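PDB 3O12: regulation of enolase protein 1 from Saccharomyces cerevisiae, which functions in the galactose metabolic pathway through the GAL83 protein and may control the level of the enolase ENO1. Local coordinates for residues 76-81 with 183-188; 82-87 with 149-154. One frame throughout, in Å; residues are numbered along the deposited sequence. Where two conformers were deposited one is given.

Interaction 1: residues 76-81 with 183-188; sequences GVETGS and HYLVGP
Thr79 meets Tyr184 just beyond the end of two paired antiparallel strands, and its branched side chain adds to the bonds that hold them there. From CB, which lies 3.8 Å from Tyr184 O, the two branches part. OG1 stands between the backbone N and the carbonyl carbon (chi1 76°), a position from which it accepts the amide of Tyr184 (N to OG1, 3.0 Å) and donates to Gly80 O, on a lone pair of that carbonyl. CG2 points into the space between the two sheets and meets Val186 CG1 at 3.5 Å. Threonine suits the spot because one branch is polar and the other apolar. Its backbone is gripped as well: Thr79 N donates to Tyr184 O, and His183 ND1 gives Thr79 O a 2.8 Å bond lying in the ring plane of His183. The same ring has Glu78 OE2 over one face, the carboxylate standing nearly perpendicular to it. Val77 and Val186 form a hydrogen-bonded pair, their compact side chains turned to the other sheet, where Val77 packs on Trp205 and Leu207. The arrangement is the end of an antiparallel β-ladder in an all-β sandwich, where side-chain bonds of Thr79 and His183 join the remaining backbone bond.

Interaction 2: residues 82-87 with 149-154; sequences AFTAQV and WLRVTV
Two neighbouring strands in the middle of a seven-stranded antiparallel sheet, one layer of a β-sandwich, meet through Phe83 to Val87 and Leu150 to Val154. Three hydrogen-bonded pairs, Phe83 with Val154, Ala85 with Val152 and Val87 with Leu150, each contribute two backbone bonds; in the central pair Ala85 N lies 2.8 Å from Val152 O. Non-hydrogen-bonded pairs come between them in unbroken alternation, so the ladder is regular from Phe83 to Val87.

The residues of these three pairs face the other sheet and are apolar, as an interior layer requires. With chi1 at 70° the Phe83 ring is folded over its own backbone and slants across to the neighbouring strand, its CE2 3.7 Å from Val154 CB and its CZ 3.7 Å from Val154 CG2. The small Ala85 sits beside Trp205 and Leu207 of the adjacent strand 199-208, while Val152 lies against strand 102-105 of the facing sheet.

The opposite face carries polar residues in the non-hydrogen-bonded pairs. Thr84 OG1 and Thr153 OG1 share a hydrogen bond of 2.9 Å that adds a side-chain link to the backbone ladder, and Thr84 CG2 touches Arg151 CG at 3.8 Å, methyl against methylene. Gln86 reaches out in an extended chain, whereas Arg151 bends at chi3 (-70°), which turns its guanidinium toward the glutamine. Arg151 also makes a cation-pi contact with Trp170, so its flat group has both an aromatic and an amide partner. The amide and guanidinium planes are only 24° apart, and Gln86 OE1 lies in the guanidinium plane, accepting side-on from two nitrogens at once: Arg151 NE and Arg151 NH2, each 2.8 Å away and both from the same face of the amide.

The two contacts lie in different layers of the sandwich, their centres about 10 Å apart. Interaction 1 pairs strands 68-78 and 185-191 of one sheet; interaction 2 pairs strands 83-91 and 148-155 of the other. Along the chain, interaction 2 is nested within the loop that interaction 1 closes, and residues 79-82 carry the chain directly from one sheet to the other. The layers touch where Val186 CG2 rests on Ala85 CB and Phe83 CE1, both at 3.8 Å, and where Tyr184 CB meets Phe83 CE2. Residues distant in sequence thus build one shared hydrophobic core within the DUF1349 family region.

Interaction 1: residues 76-81 with 183-188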
ATOM      1  N   GLY A  76       2.175   2.727   9.318  1.00 12.68           N
ATOM      2  CA  GLY A  76       3.570   2.571   8.944  1.00 11.72           C
ATOM      3  C   GLY A  76       4.463   1.997  10.033  1.00 11.21           C
ATOM      4  O   GLY A  76       4.528   2.519  11.148  1.00 13.90           O
ATOM      5  N   VAL A  77       5.176   0.933   9.685  1.00 12.35           N
ATOM      6  CA  VAL A  77       6.149   0.310  10.564  1.00 13.25           C
ATOM      7  C   VAL A  77       7.527   0.796  10.134  1.00 12.54           C
ATOM      8  O   VAL A  77       7.868   0.756   8.938  1.00 11.94           O
ATOM      9  CB  VAL A  77       6.083  -1.225  10.448  1.00 13.47           C
ATOM     10  CG1 VAL A  77       7.054  -1.878  11.431  1.00 15.28           C
ATOM     11  CG2 VAL A  77       4.646  -1.721  10.689  1.00 14.31           C
ATOM     12  N   GLU A  78       8.323   1.272  11.082  1.00 12.25           N
ATOM     13  CA  GLU A  78       9.614   1.853  10.749  1.00 11.85           C
ATOM     14  C   GLU A  78      10.681   0.782  10.548  1.00 15.09           C
ATOM     15  O   GLU A  78      10.780  -0.186  11.320  1.00 17.15           O
ATOM     16  CB  GLU A  78      10.032   2.871  11.817  1.00 13.61           C
ATOM     17  CG  GLU A  78      11.255   3.685  11.436  1.00 15.90           C
ATOM     18  CD  GLU A  78      11.630   4.738  12.458  1.00 24.06           C
ATOM     19  OE1 GLU A  78      10.813   5.046  13.354  1.00 21.83           O
ATOM     20  OE2 GLU A  78      12.760   5.259  12.358  1.00 26.33           O
ATOM     21  N   THR A  79      11.471   0.961   9.492  1.00 14.39           N
ATOM     22  CA  THR A  79      12.495   0.008   9.078  1.00 14.86           C
ATOM     23  C   THR A  79      13.865   0.637   9.181  1.00 17.34           C
ATOM     24  O   THR A  79      13.988   1.828   9.458  1.00 17.68           O
ATOM     25  CB  THR A  79      12.326  -0.363   7.577  1.00 14.05           C
ATOM     26  OG1 THR A  79      12.812   0.712   6.751  1.00 15.29           O
ATOM     27  CG2 THR A  79      10.873  -0.635   7.237  1.00 14.61           C
ATOM     28  N   GLY A  80      14.894  -0.170   8.925  1.00 14.85           N
ATOM     29  CA  GLY A  80      16.229   0.339   8.684  1.00 17.38           C
ATOM     30  C   GLY A  80      16.423   0.722   7.222  1.00 17.16           C
ATOM     31  O   GLY A  80      15.464   1.061   6.521  1.00 17.21           O
ATOM     32  N   SER A  81      17.661   0.644   6.743  1.00 17.38           N
ATOM     33  CA  SER A  81      17.987   1.203   5.428  1.00 15.33           C
ATOM     34  C   SER A  81      17.668   0.287   4.258  1.00 17.28           C
ATOM     35  O   SER A  81      17.801   0.691   3.092  1.00 16.61           O
ATOM     36  CB  SER A  81      19.456   1.619   5.374  1.00 19.03           C
ATOM     37  OG  SER A  81      20.300   0.506   5.578  1.00 20.59           O
ATOM     38  N   HIS A 183      15.983   5.184   7.068  1.00 15.18           N
ATOM     39  CA  HIS A 183      14.753   4.546   7.523  1.00 13.89           C
ATOM     40  C   HIS A 183      13.643   4.710   6.511  1.00 14.09           C
ATOM     41  O   HIS A 183      13.576   5.716   5.807  1.00 14.47           O
ATOM     42  CB  HIS A 183      14.274   5.176   8.829  1.00 15.81           C
ATOM     43  CG  HIS A 183      15.267   5.068   9.939  1.00 15.91           C
ATOM     44  ND1 HIS A 183      15.505   3.887  10.605  1.00 17.15           N
ATOM     45  CD2 HIS A 183      16.102   5.984  10.479  1.00 17.88           C
ATOM     46  CE1 HIS A 183      16.436   4.084  11.521  1.00 17.57           C
ATOM     47  NE2 HIS A 183      16.820   5.347  11.463  1.00 19.49           N
ATOM     48  N   TYR A 184      12.757   3.721   6.474  1.00 12.67           N
ATOM     49  CA  TYR A 184      11.511   3.833   5.735  1.00 11.64           C
ATOM     50  C   TYR A 184      10.348   3.536   6.662  1.00 12.09           C
ATOM     51  O   TYR A 184      10.533   2.990   7.756  1.00 13.09           O
ATOM     52  CB  TYR A 184      11.471   2.848   4.556  1.00 12.29           C
ATOM     53  CG  TYR A 184      12.578   3.038   3.544  1.00 12.12           C
ATOM     54  CD1 TYR A 184      12.423   3.914   2.479  1.00 11.88           C
ATOM     55  CD2 TYR A 184      13.780   2.337   3.655  1.00 11.77           C
ATOM     56  CE1 TYR A 184      13.441   4.089   1.537  1.00 12.25           C
ATOM     57  CE2 TYR A 184      14.805   2.507   2.719  1.00 12.85           C
ATOM     58  CZ  TYR A 184      14.626   3.384   1.674  1.00 13.56           C
ATOM     59  OH  TYR A 184      15.624   3.549   0.737  1.00 14.68           O
ATOM     60  N   LEU A 185       9.149   3.898   6.227  1.00 11.61           N
ATOM     61  CA  LEU A 185       7.923   3.418   6.855  1.00 11.00           C
ATOM     62  C   LEU A 185       7.231   2.514   5.858  1.00 11.38           C
ATOM     63  O   LEU A 185       7.128   2.853   4.687  1.00 11.50           O
ATOM     64  CB  LEU A 185       7.012   4.591   7.227  1.00 12.22           C
ATOM     65  CG  LEU A 185       7.605   5.526   8.280  1.00 12.76           C
ATOM     66  CD1 LEU A 185       6.875   6.852   8.316  1.00 14.67           C
ATOM     67  CD2 LEU A 185       7.553   4.841   9.637  1.00 15.48           C
ATOM     68  N   VAL A 186       6.767   1.357   6.295  1.00 10.18           N
ATOM     69  CA  VAL A 186       6.081   0.444   5.392  1.00  9.68           C
ATOM     70  C   VAL A 186       4.909  -0.205   6.110  1.00 12.17           C
ATOM     71  O   VAL A 186       4.978  -0.502   7.306  1.00 11.27           O
ATOM     72  CB  VAL A 186       7.061  -0.620   4.791  1.00 12.68           C
ATOM     73  CG1 VAL A 186       7.705  -1.482   5.878  1.00 12.99           C
ATOM     74  CG2 VAL A 186       6.359  -1.494   3.740  1.00 12.06           C
ATOM     75  N   GLY A 187       3.815  -0.422   5.397  1.00 10.71           N
ATOM     76  CA  GLY A 187       2.655  -1.007   6.037  1.00 11.21           C
ATOM     77  C   GLY A 187       1.356  -0.813   5.277  1.00  9.88           C
ATOM     78  O   GLY A 187       1.330  -0.224   4.189  1.00 10.93           O
ATOM     79  N   PRO A 188       0.259  -1.331   5.825  1.00  9.33           N
ATOM     80  CA  PRO A 188      -1.082  -1.230   5.247  1.00 12.61           C
ATOM     81  C   PRO A 188      -1.464   0.179   4.804  1.00 12.01           C
ATOM     82  O   PRO A 188      -1.191   1.170   5.481  1.00 11.81           O
ATOM     83  CB  PRO A 188      -1.980  -1.685   6.407  1.00 13.18           C
ATOM     84  CG  PRO A 188      -1.133  -2.674   7.097  1.00 12.88           C
ATOM     85  CD  PRO A 188       0.229  -2.026   7.124  1.00  9.42           C
TER
HETATM   86  O   HOH W   1      18.832   2.970   1.732  1.00 19.24           O

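Interaction 2: residues 82-87 with 149-154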
ATOM      1  N   ALA A  82      17.266  -0.937   4.564  1.00 15.03           N
ATOM      2  CA  ALA A  82      16.848  -1.909   3.561  1.00 16.01           C
ATOM      3  C   ALA A  82      15.894  -2.883   4.226  1.00 14.47           C
ATOM      4  O   ALA A  82      16.035  -3.188   5.417  1.00 15.63           O
ATOM      5  CB  ALA A  82      18.044  -2.649   3.020  1.00 17.76           C
ATOM      6  N   PHE A  83      14.919  -3.383   3.475  1.00 12.93           N
ATOM      7  CA  PHE A  83      13.937  -4.285   4.058  1.00 12.76           C
ATOM      8  C   PHE A  83      13.172  -5.066   3.004  1.00 12.35           C
ATOM      9  O   PHE A  83      13.143  -4.675   1.842  1.00 12.58           O
ATOM     10  CB  PHE A  83      12.925  -3.490   4.906  1.00 13.06           C
ATOM     11  CG  PHE A  83      11.997  -2.632   4.089  1.00 12.31           C
ATOM     12  CD1 PHE A  83      10.807  -3.140   3.595  1.00 13.77           C
ATOM     13  CD2 PHE A  83      12.336  -1.320   3.788  1.00 15.01           C
ATOM     14  CE1 PHE A  83       9.968  -2.354   2.822  1.00 15.30           C
ATOM     15  CE2 PHE A  83      11.503  -0.522   3.026  1.00 13.80           C
ATOM     16  CZ  PHE A  83      10.324  -1.031   2.531  1.00 15.01           C
ATOM     17  N   THR A  84      12.549  -6.161   3.438  1.00 11.34           N
ATOM     18  CA  THR A  84      11.484  -6.827   2.702  1.00 12.18           C
ATOM     19  C   THR A  84      10.269  -6.919   3.625  1.00 12.41           C
ATOM     20  O   THR A  84      10.386  -7.328   4.793  1.00 13.52           O
ATOM     21  CB  THR A  84      11.894  -8.232   2.239  1.00 14.79           C
ATOM     22  OG1 THR A  84      12.950  -8.124   1.277  1.00 18.46           O
ATOM     23  CG2 THR A  84      10.717  -8.948   1.603  1.00 14.95           C
ATOM     24  N   ALA A  85       9.114  -6.511   3.120  1.00 12.23           N
ATOM     25  CA  ALA A  85       7.869  -6.522   3.868  1.00 12.18           C
ATOM     26  C   ALA A  85       6.827  -7.300   3.095  1.00 11.69           C
ATOM     27  O   ALA A  85       6.815  -7.290   1.853  1.00 13.22           O
ATOM     28  CB  ALA A  85       7.382  -5.087   4.120  1.00 14.19           C
ATOM     29  N   GLN A  86       5.934  -7.969   3.810  1.00 12.18           N
ATOM     30  CA  GLN A  86       4.885  -8.744   3.164  1.00 12.36           C
ATOM     31  C   GLN A  86       3.601  -8.625   3.983  1.00 10.19           C
ATOM     32  O   GLN A  86       3.655  -8.511   5.216  1.00 11.88           O
ATOM     33  CB  GLN A  86       5.358 -10.191   3.067  1.00 18.45           C
ATOM     34  CG  GLN A  86       4.437 -11.180   2.414  1.00 20.83           C
ATOM     35  CD  GLN A  86       5.130 -12.521   2.258  1.00 19.45           C
ATOM     36  OE1 GLN A  86       6.216 -12.607   1.677  1.00 19.80           O
ATOM     37  NE2 GLN A  86       4.517 -13.572   2.789  1.00 22.08           N
ATOM     38  N   VAL A  87       2.447  -8.649   3.321  1.00 11.90           N
ATOM     39  CA  VAL A  87       1.160  -8.529   4.006  1.00 11.28           C
ATOM     40  C   VAL A  87       0.047  -9.147   3.174  1.00 13.16           C
ATOM     41  O   VAL A  87       0.125  -9.182   1.938  1.00 12.45           O
ATOM     42  CB  VAL A  87       0.840  -7.038   4.340  1.00 12.10           C
ATOM     43  CG1 VAL A  87       0.494  -6.240   3.070  1.00 14.27           C
ATOM     44  CG2 VAL A  87      -0.248  -6.909   5.405  1.00 14.12           C
ATOM     45  N   TRP A 149      -1.784 -11.133  -1.563  1.00 12.20           N
ATOM     46  CA  TRP A 149      -0.608 -10.751  -0.794  1.00 12.84           C
ATOM     47  C   TRP A 149       0.263  -9.814  -1.614  1.00 11.40           C
ATOM     48  O   TRP A 149       0.314  -9.894  -2.853  1.00 12.73           O
ATOM     49  CB  TRP A 149       0.247 -11.971  -0.420  1.00 12.44           C
ATOM     50  CG  TRP A 149      -0.345 -12.901   0.615  1.00 15.13           C
ATOM     51  CD1 TRP A 149      -0.036 -12.944   1.942  1.00 17.27           C
ATOM     52  CD2 TRP A 149      -1.315 -13.932   0.391  1.00 14.64           C
ATOM     53  NE1 TRP A 149      -0.761 -13.935   2.563  1.00 16.92           N
ATOM     54  CE2 TRP A 149      -1.556 -14.554   1.634  1.00 16.02           C
ATOM     55  CE3 TRP A 149      -2.008 -14.380  -0.736  1.00 16.12           C
ATOM     56  CZ2 TRP A 149      -2.461 -15.614   1.778  1.00 17.93           C
ATOM     57  CZ3 TRP A 149      -2.914 -15.433  -0.593  1.00 20.23           C
ATOM     58  CH2 TRP A 149      -3.129 -16.035   0.659  1.00 18.17           C
ATOM     59  N   LEU A 150       0.963  -8.930  -0.917  1.00 11.66           N
ATOM     60  CA  LEU A 150       1.995  -8.089  -1.517  1.00 12.30           C
ATOM     61  C   LEU A 150       3.307  -8.303  -0.815  1.00 10.94           C
ATOM     62  O   LEU A 150       3.345  -8.508   0.398  1.00 11.75           O
ATOM     63  CB  LEU A 150       1.638  -6.607  -1.409  1.00 14.02           C
ATOM     64  CG  LEU A 150       0.447  -6.192  -2.263  1.00 15.09           C
ATOM     65  CD1 LEU A 150      -0.113  -4.853  -1.802  1.00 19.42           C
ATOM     66  CD2 LEU A 150       0.818  -6.157  -3.762  1.00 15.73           C
ATOM     67  N   ARG A 151       4.394  -8.224  -1.567  1.00 11.38           N
ATOM     68  CA  ARG A 151       5.734  -8.275  -1.018  1.00 12.54           C
ATOM     69  C   ARG A 151       6.513  -7.138  -1.640  1.00 10.87           C
ATOM     70  O   ARG A 151       6.549  -6.976  -2.863  1.00 13.96           O
ATOM     71  CB  ARG A 151       6.410  -9.616  -1.319  1.00 13.93           C
ATOM     72  CG  ARG A 151       7.856  -9.698  -0.854  1.00 15.70           C
ATOM     73  CD  ARG A 151       8.484 -11.017  -1.264  1.00 17.09           C
ATOM     74  NE  ARG A 151       7.925 -12.127  -0.506  1.00 17.84           N
ATOM     75  CZ  ARG A 151       8.181 -13.410  -0.751  1.00 20.60           C
ATOM     76  NH1 ARG A 151       8.984 -13.748  -1.751  1.00 26.84           N
ATOM     77  NH2 ARG A 151       7.640 -14.349   0.011  1.00 20.95           N
ATOM     78  N   VAL A 152       7.134  -6.328  -0.804  1.00 10.81           N
ATOM     79  CA  VAL A 152       7.916  -5.195  -1.276  0.55 11.23           C
ATOM     80  C   VAL A 152       9.312  -5.229  -0.682  1.00 12.38           C
ATOM     81  O   VAL A 152       9.472  -5.454   0.530  1.00 12.52           O
ATOM     82  CB  VAL A 152       7.242  -3.873  -0.909  0.55 11.10           C
ATOM     83  CG1 VAL A 152       8.085  -2.696  -1.386  0.55 16.23           C
ATOM     84  CG2 VAL A 152       5.846  -3.814  -1.513  0.55 16.15           C
ATOM     85  N   THR A 153      10.320  -5.016  -1.519  1.00 12.30           N
ATOM     86  CA  THR A 153      11.708  -4.976  -1.091  1.00 12.19           C
ATOM     87  C   THR A 153      12.320  -3.652  -1.508  1.00 12.66           C
ATOM     88  O   THR A 153      12.182  -3.237  -2.665  1.00 12.68           O
ATOM     89  CB  THR A 153      12.507  -6.122  -1.716  1.00 17.08           C
ATOM     90  OG1 THR A 153      11.924  -7.370  -1.318  1.00 17.96           O
ATOM     91  CG2 THR A 153      13.957  -6.078  -1.271  1.00 15.97           C
ATOM     92  N   VAL A 154      12.975  -2.973  -0.577  1.00 11.35           N
ATOM     93  CA  VAL A 154      13.749  -1.781  -0.894  1.00 12.22           C
ATOM     94  C   VAL A 154      15.168  -1.990  -0.409  1.00 12.33           C
ATOM     95  O   VAL A 154      15.393  -2.298   0.766  1.00 13.77           O
ATOM     96  CB  VAL A 154      13.181  -0.515  -0.221  1.00 14.24           C
ATOM     97  CG1 VAL A 154      14.123   0.663  -0.459  1.00 14.50           C
ATOM     98  CG2 VAL A 154      11.792  -0.201  -0.757  1.00 14.97           C
TER